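Local structure of SCO family protein (Aquifex aeolicus, 3ME7) at residues 7-13 against 105-109; 12-16 against 97-101; 26-30 against 62-68; 36-40 against 73-77; 131-135 against 156-160. The protein probably binds copper and takes part in electron transfer, as a thioredoxin-like member of the SCO1/2 family. All coordinates share one frame; numbering follows the deposited sequence. Where two conformers were deposited one is given.

Overall arrangement
The five contacts join parts of one thioredoxin-like domain. Contacts 2 and 5 are buried: the first pairs strands 12-15 and 95-100 mainly through backbone bonds, the second lays helix 150-160 on strand 129-133 with small apolar side chains. Contacts 1 and 3 are partly buried, each combining an apolar inner side with a lysine at its outer side. Contact 4, also buried, is held mainly by polar side-chain bonds and holds a cysteine of the redox-active disulfide. Contacts 1 and 2 share T12 and L13, and A100 packs on D105 and L106. K99 of contact 2 probably hydrogen-bonds D76 O of contact 4, while contacts 3 and 5 meet where G28 joins P135.

Contact 1 (7-13 against 105-109); sequences VPGDITL and DLFKL
Along helix 103-112 of this thioredoxin-like domain, D105, K108 and L109 meet the turn at P8 to I11 and the start of strand 12-15. The turn is of type I; with its flanking residues V7 and T12 it meets the helix through an apolar and a polar side. On the inner side I11 is the main apolar contact: its CD1 lies 3.7 Å from L109 N and also touches the CB atoms of K108 and L109, while CG2 runs past the CB of D105. V7 adds a second apolar point, its CG1 meeting L109 CD1 at 3.6 Å.

The polar side begins at D105. T12 N gives its hydrogen to D105 OD1 at 2.9 Å, almost straight at 174° but from well above the carboxylate plane. A water donates to the same D105 OD1 at 2.9 Å and to D10 O, and accepts from T12 OG1 at 2.7 Å, so one molecule ties the turn, the strand and the helix together. Farther out, K108 bends at its third torsion (chi3 77°), passes its CE over P8 CB, and crosses the D10 side chain at about a right angle. Its NZ forms a salt bridge with D10 OD1 at 3.0 Å, again from above the carboxylate plane; because K108 was modelled in two conformers, the bridge may not be permanent.

D105 OD2 accepts a hydrogen bond from T102 N, just ahead of the helix. On the strand side, L13 pairs through its backbone with F21 of strand 20-22, and A100 of strand 95-100 packs against D105 and L106.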
# COMPACT_ATOMS: atom_id res chain seq x y z
N VAL A 7 6.78 9.67 -3.04
CA VAL A 7 6.07 8.99 -4.13
C VAL A 7 5.41 10.06 -5.01
O VAL A 7 4.68 10.92 -4.50
CB VAL A 7 5.02 7.97 -3.61
CG1 VAL A 7 4.43 7.19 -4.78
CG2 VAL A 7 5.66 6.97 -2.64
N PRO A 8 5.67 10.05 -6.33
CA PRO A 8 5.11 11.07 -7.23
C PRO A 8 3.60 11.19 -7.09
O PRO A 8 2.88 10.19 -7.16
CB PRO A 8 5.50 10.57 -8.63
CG PRO A 8 6.78 9.84 -8.39
CD PRO A 8 6.58 9.14 -7.06
N GLY A 9 3.13 12.42 -6.92
CA GLY A 9 1.71 12.66 -6.65
C GLY A 9 0.82 12.56 -7.87
O GLY A 9 -0.40 12.38 -7.76
N ASP A 10 1.42 12.65 -9.06
CA ASP A 10 0.63 12.62 -10.28
C ASP A 10 0.33 11.21 -10.81
O ASP A 10 -0.32 11.08 -11.85
CB ASP A 10 1.26 13.50 -11.37
CG ASP A 10 2.68 13.10 -11.72
OD1 ASP A 10 3.30 12.27 -11.01
OD2 ASP A 10 3.20 13.63 -12.73
N ILE A 11 0.81 10.18 -10.10
CA ILE A 11 0.47 8.80 -10.43
C ILE A 11 -1.06 8.63 -10.42
O ILE A 11 -1.71 8.97 -9.42
CB ILE A 11 1.12 7.84 -9.42
CG1 ILE A 11 2.62 7.79 -9.70
CG2 ILE A 11 0.50 6.42 -9.50
CD1 ILE A 11 3.47 7.19 -8.58
N THR A 12 -1.60 8.10 -11.51
CA THR A 12 -3.03 7.85 -11.61
C THR A 12 -3.32 6.41 -11.24
O THR A 12 -2.72 5.47 -11.82
CB THR A 12 -3.57 8.18 -13.02
OG1 THR A 12 -3.36 9.57 -13.31
CG2 THR A 12 -5.08 7.88 -13.08
N LEU A 13 -4.22 6.24 -10.27
CA LEU A 13 -4.72 4.95 -9.81
C LEU A 13 -6.20 4.85 -10.13
O LEU A 13 -6.89 5.86 -10.30
CB LEU A 13 -4.49 4.83 -8.30
CG LEU A 13 -3.04 5.01 -7.83
CD1 LEU A 13 -3.04 5.18 -6.28
CD2 LEU A 13 -2.17 3.86 -8.27
N ASP A 105 2.46 4.75 -14.68
CA ASP A 105 1.99 4.96 -13.30
C ASP A 105 2.55 3.85 -12.40
O ASP A 105 3.02 4.11 -11.28
CB ASP A 105 0.47 4.95 -13.25
CG ASP A 105 -0.14 6.12 -13.98
OD1 ASP A 105 0.14 7.28 -13.63
OD2 ASP A 105 -0.88 5.85 -14.95
N LEU A 106 2.51 2.62 -12.92
CA LEU A 106 3.00 1.46 -12.19
C LEU A 106 4.49 1.54 -11.94
O LEU A 106 4.92 1.37 -10.78
CB LEU A 106 2.63 0.17 -12.92
CG LEU A 106 3.14 -1.09 -12.19
CD1 LEU A 106 2.62 -1.18 -10.75
CD2 LEU A 106 2.73 -2.29 -12.99
N PHE A 107 5.28 1.78 -12.99
CA PHE A 107 6.78 1.94 -12.93
C PHE A 107 7.18 2.92 -11.89
O PHE A 107 8.11 2.72 -11.10
CB PHE A 107 7.36 2.49 -14.27
CG PHE A 107 8.72 3.21 -14.12
CD1 PHE A 107 9.86 2.50 -13.74
CD2 PHE A 107 8.87 4.57 -14.39
CE1 PHE A 107 11.11 3.13 -13.61
CE2 PHE A 107 10.12 5.21 -14.26
CZ PHE A 107 11.27 4.48 -13.85
N LYS A 108 6.51 4.08 -11.98
CA LYS A 108 6.81 5.25 -11.13
C LYS A 108 6.58 4.91 -9.67
O LYS A 108 7.39 5.25 -8.80
CB LYS A 108 5.96 6.47 -11.51
CG LYS A 108 6.52 7.33 -12.64
CD LYS A 108 5.44 8.23 -13.24
CE LYS A 108 5.11 9.44 -12.38
NZ LYS A 108 4.25 10.41 -13.14
N LEU A 109 5.48 4.22 -9.41
CA LEU A 109 5.14 3.85 -8.05
C LEU A 109 6.15 2.84 -7.50
O LEU A 109 6.70 3.03 -6.40
CB LEU A 109 3.72 3.29 -8.02
CG LEU A 109 3.16 2.82 -6.67
CD1 LEU A 109 3.36 3.87 -5.61
CD2 LEU A 109 1.69 2.45 -6.84
O HOH W 1 -1.01 9.79 -14.59

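Contact 2 (12-16 against 97-101); sequences TLVDS and VVKAK. With SO4 (sulfate ion), chain C.
V14 and K99 form the hydrogen-bonded pair at the middle of this antiparallel ladder. V14 N donates to K99 O at 2.9 Å, nearly along the C=O axis, and K99 N returns a bond of the same length to V14 O. A third backbone bond, K101 N to T12 O, closes the ladder at its end. L13 with A100 and D15 with V98 are the non-hydrogen-bonded pairs, where CA-H groups point at carbonyl oxygens, V98 CA lying 3.2 Å from V14 O in a CA-H...O contact. The short strands run at 140° to one another, a marked twist.

Side chains follow the two faces. L13 CD2 meets V98 CG2 at 4.1 Å on the face shared with A100, covered there by D105 and L106 of helix 103-112; I68 of the adjoining strand 66-71 touches V98 within the sheet. K99 and V14 occupy the other face, near L78 of helix 78-87. At the ladder's end, T12 CG2 packs on K101 CB at 3.6 Å, and K101, bent at its second torsion (chi2 77°), carries its amine to a salt bridge with E20.

The K99 chain bends at chi3 (-76°), bringing NZ within 2.7 Å of O1 of a sulfate, probably from the crystallisation liquor. NZ also hydrogen-bonds D76 O, and the sulfate accepts a hydrogen bond from L78 N. A leucine in place of K99 would probably leave the sulfate oxygen and D76 O without their amine partner. S16 OG and V97 N share a water, and Q85 holds the same hydroxyl. Strand 12-15, paired on its other side with 20-22, belongs to the N-terminal hairpin that SCO proteins add to the thioredoxin fold.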
# COMPACT_ATOMS: atom_id res chain seq x y z
N THR A 12 -1.60 8.10 -11.51
CA THR A 12 -3.03 7.85 -11.61
C THR A 12 -3.32 6.41 -11.24
O THR A 12 -2.72 5.47 -11.82
CB THR A 12 -3.57 8.18 -13.02
OG1 THR A 12 -3.36 9.57 -13.31
CG2 THR A 12 -5.08 7.88 -13.08
N LEU A 13 -4.22 6.24 -10.27
CA LEU A 13 -4.72 4.95 -9.81
C LEU A 13 -6.20 4.85 -10.13
O LEU A 13 -6.89 5.86 -10.30
CB LEU A 13 -4.49 4.83 -8.30
CG LEU A 13 -3.04 5.01 -7.83
CD1 LEU A 13 -3.04 5.18 -6.28
CD2 LEU A 13 -2.17 3.86 -8.27
N VAL A 14 -6.70 3.62 -10.21
CA VAL A 14 -8.11 3.34 -10.46
C VAL A 14 -8.52 2.31 -9.40
O VAL A 14 -7.90 1.22 -9.31
CB VAL A 14 -8.34 2.76 -11.87
CG1 VAL A 14 -9.83 2.69 -12.18
CG2 VAL A 14 -7.62 3.61 -12.93
N ASP A 15 -9.52 2.67 -8.59
CA ASP A 15 -10.00 1.74 -7.57
C ASP A 15 -10.91 0.65 -8.15
O ASP A 15 -11.21 0.65 -9.33
CB ASP A 15 -10.63 2.47 -6.36
CG ASP A 15 -11.99 3.03 -6.64
OD1 ASP A 15 -12.61 2.65 -7.64
OD2 ASP A 15 -12.44 3.83 -5.79
N SER A 16 -11.32 -0.28 -7.30
CA SER A 16 -12.05 -1.46 -7.76
C SER A 16 -13.47 -1.14 -8.23
O SER A 16 -14.14 -2.01 -8.79
CB SER A 16 -12.08 -2.53 -6.67
OG SER A 16 -12.63 -1.99 -5.47
N VAL A 97 -8.71 -1.01 -2.98
CA VAL A 97 -7.92 -1.91 -3.83
C VAL A 97 -7.85 -1.23 -5.20
O VAL A 97 -8.90 -0.87 -5.78
CB VAL A 97 -8.56 -3.30 -3.95
CG1 VAL A 97 -7.65 -4.21 -4.77
CG2 VAL A 97 -8.81 -3.93 -2.55
N VAL A 98 -6.63 -1.01 -5.69
CA VAL A 98 -6.42 -0.19 -6.87
C VAL A 98 -5.44 -0.83 -7.82
O VAL A 98 -4.66 -1.70 -7.41
CB VAL A 98 -5.92 1.25 -6.53
CG1 VAL A 98 -6.79 1.86 -5.44
CG2 VAL A 98 -4.46 1.24 -6.08
N LYS A 99 -5.49 -0.38 -9.07
CA LYS A 99 -4.45 -0.67 -10.06
C LYS A 99 -3.92 0.66 -10.59
O LYS A 99 -4.60 1.69 -10.50
CB LYS A 99 -4.99 -1.52 -11.22
CG LYS A 99 -6.14 -0.86 -11.98
CD LYS A 99 -6.49 -1.62 -13.25
CE LYS A 99 -5.45 -1.35 -14.35
NZ LYS A 99 -5.74 -2.15 -15.57
N ALA A 100 -2.73 0.64 -11.17
CA ALA A 100 -2.16 1.81 -11.83
C ALA A 100 -2.84 1.95 -13.20
O ALA A 100 -3.10 0.95 -13.88
CB ALA A 100 -0.65 1.63 -12.00
N LYS A 101 -3.13 3.18 -13.62
CA LYS A 101 -3.87 3.42 -14.87
C LYS A 101 -3.08 2.86 -16.07
O LYS A 101 -3.63 2.14 -16.90
CB LYS A 101 -4.17 4.92 -15.01
CG LYS A 101 -4.80 5.37 -16.34
CD LYS A 101 -6.25 5.05 -16.40
CE LYS A 101 -6.85 5.62 -17.69
NZ LYS A 101 -8.30 5.45 -17.67
S SO4 C . -9.33 -2.19 -17.17
O1 SO4 C . -8.36 -2.14 -16.08
O2 SO4 C . -9.72 -0.83 -17.52
O3 SO4 C . -8.74 -2.87 -18.33
O4 SO4 C . -10.52 -2.91 -16.73
O HOH W 2 -11.42 0.00 -3.73

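Contact 3 (26-30 against 62-68); sequences LKGKP and GKDFWVI
W66 is held between L26 and K29, and this sandwich is the tight part of the contact. L26 CD2 sits over one face of the indole, 3.9 Å from the centroid of the five-membered ring and only 9° off its normal. The opposite face receives K29 CD at the same distance but nearer the rim, the aliphatic chain making a second CH-pi contact. Deeper in, L26 CD1 and I68 CD1 reach each other tip to tip at 3.7 Å. The backbone is tied as well: W66 N donates to P30 O at 2.8 Å, and beside it P30 CB rests on F65 CB.

Toward the solvent side the grip turns polar and sparse. The last torsion of K29 (chi4 -71°) turns NZ to K63 O, a single bond of 3.1 Å, with K63 itself exposed. At the indole edge a water accepts from NE1 at 3.0 Å, in the ring plane, and donates to K27 O. The bond from W66 N to P30 O stands where strands 31-36 and 66-71 begin to run side by side, the parallel pair of the beta-alpha-beta unit at the centre of the thioredoxin fold.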
# COMPACT_ATOMS: atom_id res chain seq x y z
N LEU A 26 -5.00 11.87 -2.15
CA LEU A 26 -5.03 11.23 -0.83
C LEU A 26 -4.17 11.95 0.19
O LEU A 26 -4.10 11.50 1.34
CB LEU A 26 -4.56 9.77 -0.91
CG LEU A 26 -5.31 8.78 -1.82
CD1 LEU A 26 -4.63 7.42 -1.77
CD2 LEU A 26 -6.76 8.64 -1.45
N LYS A 27 -3.52 13.04 -0.21
CA LYS A 27 -2.76 13.83 0.76
C LYS A 27 -3.64 14.25 1.94
O LYS A 27 -4.85 14.44 1.78
CB LYS A 27 -2.12 15.06 0.11
CG LYS A 27 -0.85 14.74 -0.65
CD LYS A 27 -0.25 16.02 -1.25
CE LYS A 27 0.88 15.69 -2.19
NZ LYS A 27 1.48 16.91 -2.79
N GLY A 28 -3.02 14.41 3.10
CA GLY A 28 -3.72 14.95 4.28
C GLY A 28 -3.90 13.93 5.39
O GLY A 28 -4.28 14.29 6.51
N LYS A 29 -3.63 12.66 5.09
CA LYS A 29 -3.61 11.58 6.08
C LYS A 29 -2.43 10.67 5.74
O LYS A 29 -2.05 10.56 4.55
CB LYS A 29 -4.88 10.72 6.00
CG LYS A 29 -6.22 11.45 5.97
CD LYS A 29 -7.35 10.43 5.87
CE LYS A 29 -8.69 11.10 5.62
NZ LYS A 29 -9.20 11.84 6.80
N PRO A 30 -1.87 9.96 6.75
CA PRO A 30 -0.90 8.90 6.42
C PRO A 30 -1.51 7.85 5.49
O PRO A 30 -2.74 7.62 5.49
CB PRO A 30 -0.60 8.26 7.77
CG PRO A 30 -0.87 9.34 8.77
CD PRO A 30 -2.07 10.05 8.21
N GLY A 62 -9.72 5.57 6.10
CA GLY A 62 -10.48 6.69 5.53
C GLY A 62 -10.63 7.87 6.48
O GLY A 62 -11.12 8.94 6.10
N LYS A 63 -10.24 7.65 7.74
CA LYS A 63 -10.30 8.70 8.76
C LYS A 63 -8.91 8.95 9.34
O LYS A 63 -8.36 10.04 9.19
CB LYS A 63 -11.30 8.31 9.86
CG LYS A 63 -11.36 9.25 11.05
CD LYS A 63 -11.78 10.66 10.65
CE LYS A 63 -11.76 11.60 11.85
NZ LYS A 63 -12.12 13.00 11.45
N ASP A 64 -8.34 7.94 9.98
CA ASP A 64 -7.03 8.11 10.61
C ASP A 64 -5.89 7.99 9.61
O ASP A 64 -4.82 8.56 9.81
CB ASP A 64 -6.86 7.12 11.75
CG ASP A 64 -7.85 7.37 12.87
OD1 ASP A 64 -7.80 8.48 13.46
OD2 ASP A 64 -8.68 6.47 13.12
N PHE A 65 -6.13 7.23 8.54
CA PHE A 65 -5.13 6.97 7.50
C PHE A 65 -5.85 6.33 6.34
O PHE A 65 -6.96 5.84 6.52
CB PHE A 65 -4.02 6.03 8.04
CG PHE A 65 -4.54 4.84 8.81
CD1 PHE A 65 -5.05 3.71 8.15
CD2 PHE A 65 -4.48 4.83 10.20
CE1 PHE A 65 -5.50 2.61 8.88
CE2 PHE A 65 -4.94 3.74 10.93
CZ PHE A 65 -5.46 2.63 10.28
N TRP A 66 -5.23 6.32 5.17
CA TRP A 66 -5.73 5.55 4.02
C TRP A 66 -4.99 4.22 4.01
O TRP A 66 -3.81 4.16 4.35
CB TRP A 66 -5.42 6.29 2.70
CG TRP A 66 -6.18 7.59 2.55
CD1 TRP A 66 -5.66 8.86 2.61
CD2 TRP A 66 -7.59 7.74 2.31
NE1 TRP A 66 -6.66 9.79 2.43
CE2 TRP A 66 -7.85 9.13 2.25
CE3 TRP A 66 -8.65 6.84 2.16
CZ2 TRP A 66 -9.14 9.65 2.03
CZ3 TRP A 66 -9.94 7.35 1.93
CH2 TRP A 66 -10.16 8.75 1.87
N VAL A 67 -5.69 3.16 3.61
CA VAL A 67 -5.03 1.90 3.29
C VAL A 67 -5.25 1.66 1.81
O VAL A 67 -6.39 1.69 1.32
CB VAL A 67 -5.56 0.71 4.10
CG1 VAL A 67 -4.66 -0.50 3.90
CG2 VAL A 67 -5.60 1.07 5.60
N ILE A 68 -4.15 1.45 1.10
CA ILE A 68 -4.19 1.22 -0.35
C ILE A 68 -3.49 -0.07 -0.71
O ILE A 68 -2.25 -0.16 -0.71
CB ILE A 68 -3.56 2.39 -1.15
CG1 ILE A 68 -4.19 3.75 -0.75
CG2 ILE A 68 -3.64 2.12 -2.67
CD1 ILE A 68 -5.70 3.93 -1.02
O HOH W 3 -6.98 12.77 2.52

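Contact 4 (36-40 against 73-77); sequences IYTHC and DPKDT
D76 turns its carboxylate onto T38, and its side chain can be followed outward from CB. The CA-CB bond points toward residues 36-40, and a first torsion of -86° sets CG beside the backbone N, with T38 OG1 near it. Both oxygens face T38, in different ways. OD2 accepts the hydrogen of T38 N at 3.1 Å through its syn lone pair; T38 CG2 lies against the same oxygen, which also bonds the hydroxyl of T71. OD1 receives a weak bond from T38 OG1 at 3.0 Å, has H39 CD2 beside it at 3.9 Å, and takes a hydrogen from a water at 2.9 Å.

Residues 36-40 lead from strand 31-36 into the CXXXC motif of SCO proteins, whose C40 and C44 form the redox-active disulfide here and, with H126, are predicted to bind copper. With the carboxylate of D76 cut back to an alanine, T38 N and the bridging water would probably lose an acceptor, and the turn from Y37 to C40 its direct hydrogen bonds to the 73-77 loop.

The water that meets OD1 accepts from H39 N and donates to D73 OD2 at 2.8 Å. D73 OD1 is engaged in an Asx turn, accepting from K75 N at 3.0 Å. Its CB packs on Y37 CB at 3.7 Å, and beyond that point the tyrosine runs away from the 73-77 loop, its ring edge-to-face with F124 and its OH hydrogen-bonded to F124 N and D123 OD1.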
# COMPACT_ATOMS: atom_id res chain seq x y z
N ILE A 36 0.60 -6.07 -3.99
CA ILE A 36 0.25 -7.48 -4.14
C ILE A 36 0.02 -7.75 -5.63
O ILE A 36 0.18 -6.85 -6.45
CB ILE A 36 -1.02 -7.87 -3.29
CG1 ILE A 36 -2.22 -6.95 -3.59
CG2 ILE A 36 -0.68 -7.84 -1.78
CD1 ILE A 36 -2.98 -7.24 -4.83
N TYR A 37 -0.34 -8.98 -6.00
CA TYR A 37 -1.02 -9.19 -7.28
C TYR A 37 -2.21 -10.11 -7.08
O TYR A 37 -2.24 -10.87 -6.12
CB TYR A 37 -0.10 -9.66 -8.41
CG TYR A 37 0.64 -10.96 -8.20
CD1 TYR A 37 1.72 -11.04 -7.31
CD2 TYR A 37 0.31 -12.09 -8.93
CE1 TYR A 37 2.42 -12.20 -7.15
CE2 TYR A 37 1.01 -13.27 -8.77
CZ TYR A 37 2.05 -13.32 -7.88
OH TYR A 37 2.75 -14.50 -7.71
N THR A 38 -3.21 -10.01 -7.96
CA THR A 38 -4.54 -10.57 -7.62
C THR A 38 -4.60 -12.08 -7.73
O THR A 38 -5.42 -12.71 -7.07
CB THR A 38 -5.72 -9.89 -8.37
OG1 THR A 38 -5.71 -10.23 -9.76
CG2 THR A 38 -5.70 -8.37 -8.19
N HIS A 39 -3.72 -12.66 -8.54
CA HIS A 39 -3.66 -14.11 -8.69
C HIS A 39 -2.60 -14.72 -7.78
O HIS A 39 -2.28 -15.89 -7.91
CB HIS A 39 -3.42 -14.49 -10.15
CG HIS A 39 -4.56 -14.13 -11.05
ND1 HIS A 39 -5.71 -14.89 -11.12
CD2 HIS A 39 -4.72 -13.12 -11.93
CE1 HIS A 39 -6.54 -14.34 -12.00
NE2 HIS A 39 -5.95 -13.27 -12.51
N CYS A 40 -2.10 -13.93 -6.84
CA CYS A 40 -1.03 -14.35 -5.92
C CYS A 40 -1.62 -15.24 -4.82
O CYS A 40 -2.37 -14.78 -3.96
CB CYS A 40 -0.42 -13.08 -5.34
SG CYS A 40 0.96 -13.13 -4.16
N ASP A 73 0.79 -6.35 -10.90
CA ASP A 73 0.69 -7.12 -12.13
C ASP A 73 -0.01 -6.27 -13.18
O ASP A 73 -1.20 -6.02 -13.07
CB ASP A 73 -0.07 -8.41 -11.89
CG ASP A 73 -0.07 -9.33 -13.10
OD1 ASP A 73 0.27 -8.87 -14.21
OD2 ASP A 73 -0.42 -10.52 -12.94
N PRO A 74 0.73 -5.82 -14.23
CA PRO A 74 0.10 -4.92 -15.20
C PRO A 74 -0.98 -5.56 -16.05
O PRO A 74 -1.67 -4.83 -16.78
CB PRO A 74 1.27 -4.44 -16.07
CG PRO A 74 2.30 -5.43 -15.91
CD PRO A 74 2.14 -6.09 -14.56
N LYS A 75 -1.17 -6.87 -15.94
CA LYS A 75 -2.24 -7.56 -16.64
C LYS A 75 -3.55 -7.53 -15.85
O LYS A 75 -4.62 -7.84 -16.38
CB LYS A 75 -1.83 -9.01 -16.97
CG LYS A 75 -0.63 -9.11 -17.92
CD LYS A 75 -0.47 -10.49 -18.55
CE LYS A 75 -1.63 -10.86 -19.47
NZ LYS A 75 -1.64 -10.04 -20.73
N ASP A 76 -3.48 -7.11 -14.58
CA ASP A 76 -4.67 -7.07 -13.74
C ASP A 76 -5.61 -5.96 -14.20
O ASP A 76 -5.18 -4.83 -14.49
CB ASP A 76 -4.29 -6.88 -12.25
CG ASP A 76 -3.98 -8.19 -11.54
OD1 ASP A 76 -4.18 -9.28 -12.11
OD2 ASP A 76 -3.55 -8.13 -10.37
N THR A 77 -6.89 -6.30 -14.31
CA THR A 77 -7.95 -5.38 -14.73
C THR A 77 -8.82 -5.00 -13.53
O THR A 77 -8.65 -5.52 -12.41
CB THR A 77 -8.86 -6.05 -15.75
OG1 THR A 77 -9.50 -7.17 -15.13
CG2 THR A 77 -8.06 -6.51 -16.98
O HOH W 4 -2.32 -11.14 -10.91

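Contact 5 (131-135 against 156-160); sequences VVLSP and ALRLA
A156 begins the stretch of helix 150-160 that packs on V132 of strand 129-133, the helix that closes the thioredoxin-like fold after the hairpin of strands 129-133 and 139-144. The strand and helix axes come within 8.0 Å and lie 30° apart, so the two run in roughly the same direction, close enough that alanines suit the space between them. A156 CB meets V132 CG2 at 3.7 Å, and the same methyl borders D141 and I143 of the neighbouring strand. Through its carbonyl, A156 also receives A160 N, the bond that sets the two alanines one turn apart on the same side of the helix.

L157 comes next. Its CB leaves in the direction away from the strand, but the end of the chain returns: CD2 lies 4.3 Å from V132 CG1, and the leucine further rests on P30 and F65.

A160, one turn on, buries more against the strand than the other residues of 156-160. With V132 CG1 anti to the backbone N (chi1 -173°), that methyl stands 3.9 Å from A160 CB; CG2 is turned to the A156 methyl, while CG1 lies between A160, L157 and the A156 carbonyl. The A160 methyl also lies 3.6 Å from L133 O. Past it the strand has ended, and S134 holds the following turn by accepting the backbone N of E136 and of Q138 at its OG. The carbonyl of A160 now faces that turn: its O takes a CA-H contact from S134 CA and lies 3.2 Å from P135 CD.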
# COMPACT_ATOMS: atom_id res chain seq x y z
N VAL A 131 4.39 -0.17 2.90
CA VAL A 131 5.09 1.11 2.91
C VAL A 131 4.18 2.12 3.59
O VAL A 131 2.97 2.16 3.32
CB VAL A 131 5.45 1.61 1.48
CG1 VAL A 131 6.36 2.85 1.56
CG2 VAL A 131 6.14 0.52 0.66
N VAL A 132 4.76 2.96 4.45
CA VAL A 132 3.97 3.96 5.15
C VAL A 132 4.42 5.35 4.74
O VAL A 132 5.59 5.69 4.88
CB VAL A 132 4.01 3.78 6.69
CG1 VAL A 132 3.02 4.77 7.32
CG2 VAL A 132 3.62 2.36 7.07
N LEU A 133 3.48 6.13 4.19
CA LEU A 133 3.75 7.49 3.74
C LEU A 133 3.17 8.55 4.66
O LEU A 133 2.13 8.35 5.31
CB LEU A 133 3.15 7.72 2.35
CG LEU A 133 3.29 6.63 1.29
CD1 LEU A 133 2.57 7.07 0.02
CD2 LEU A 133 4.74 6.38 1.02
N SER A 134 3.84 9.70 4.69
CA SER A 134 3.34 10.86 5.39
C SER A 134 2.14 11.42 4.62
O SER A 134 1.91 11.03 3.47
CB SER A 134 4.44 11.91 5.45
OG SER A 134 4.57 12.57 4.19
N PRO A 135 1.39 12.36 5.23
CA PRO A 135 0.29 13.00 4.50
C PRO A 135 0.72 13.78 3.26
O PRO A 135 -0.15 14.19 2.48
CB PRO A 135 -0.32 13.96 5.54
CG PRO A 135 -0.00 13.31 6.84
CD PRO A 135 1.36 12.73 6.67
N ALA A 156 5.36 3.27 12.84
CA ALA A 156 5.38 3.75 11.46
C ALA A 156 4.39 4.91 11.28
O ALA A 156 4.73 5.93 10.67
CB ALA A 156 5.04 2.59 10.51
N LEU A 157 3.21 4.76 11.87
CA LEU A 157 2.19 5.82 11.77
C LEU A 157 2.61 7.08 12.53
O LEU A 157 2.35 8.19 12.08
CB LEU A 157 0.82 5.34 12.26
CG LEU A 157 0.10 4.41 11.29
CD1 LEU A 157 -1.08 3.79 12.02
CD2 LEU A 157 -0.35 5.15 10.01
N ARG A 158 3.25 6.92 13.69
CA ARG A 158 3.82 8.07 14.40
C ARG A 158 4.86 8.80 13.53
O ARG A 158 4.82 10.04 13.41
CB ARG A 158 4.39 7.64 15.75
CG ARG A 158 3.27 7.30 16.75
CD ARG A 158 3.84 6.91 18.09
NE ARG A 158 4.05 8.06 18.99
CZ ARG A 158 5.01 8.11 19.91
NH1 ARG A 158 5.88 7.11 20.05
NH2 ARG A 158 5.12 9.17 20.68
N LEU A 159 5.75 8.05 12.89
CA LEU A 159 6.71 8.67 11.96
C LEU A 159 6.02 9.40 10.82
O LEU A 159 6.44 10.49 10.43
CB LEU A 159 7.66 7.63 11.38
CG LEU A 159 8.72 7.07 12.33
CD1 LEU A 159 9.48 5.98 11.64
CD2 LEU A 159 9.66 8.18 12.79
N ALA A 160 4.96 8.79 10.28
CA ALA A 160 4.20 9.38 9.20
C ALA A 160 3.60 10.72 9.62
O ALA A 160 3.52 11.63 8.80
CB ALA A 160 3.10 8.43 8.73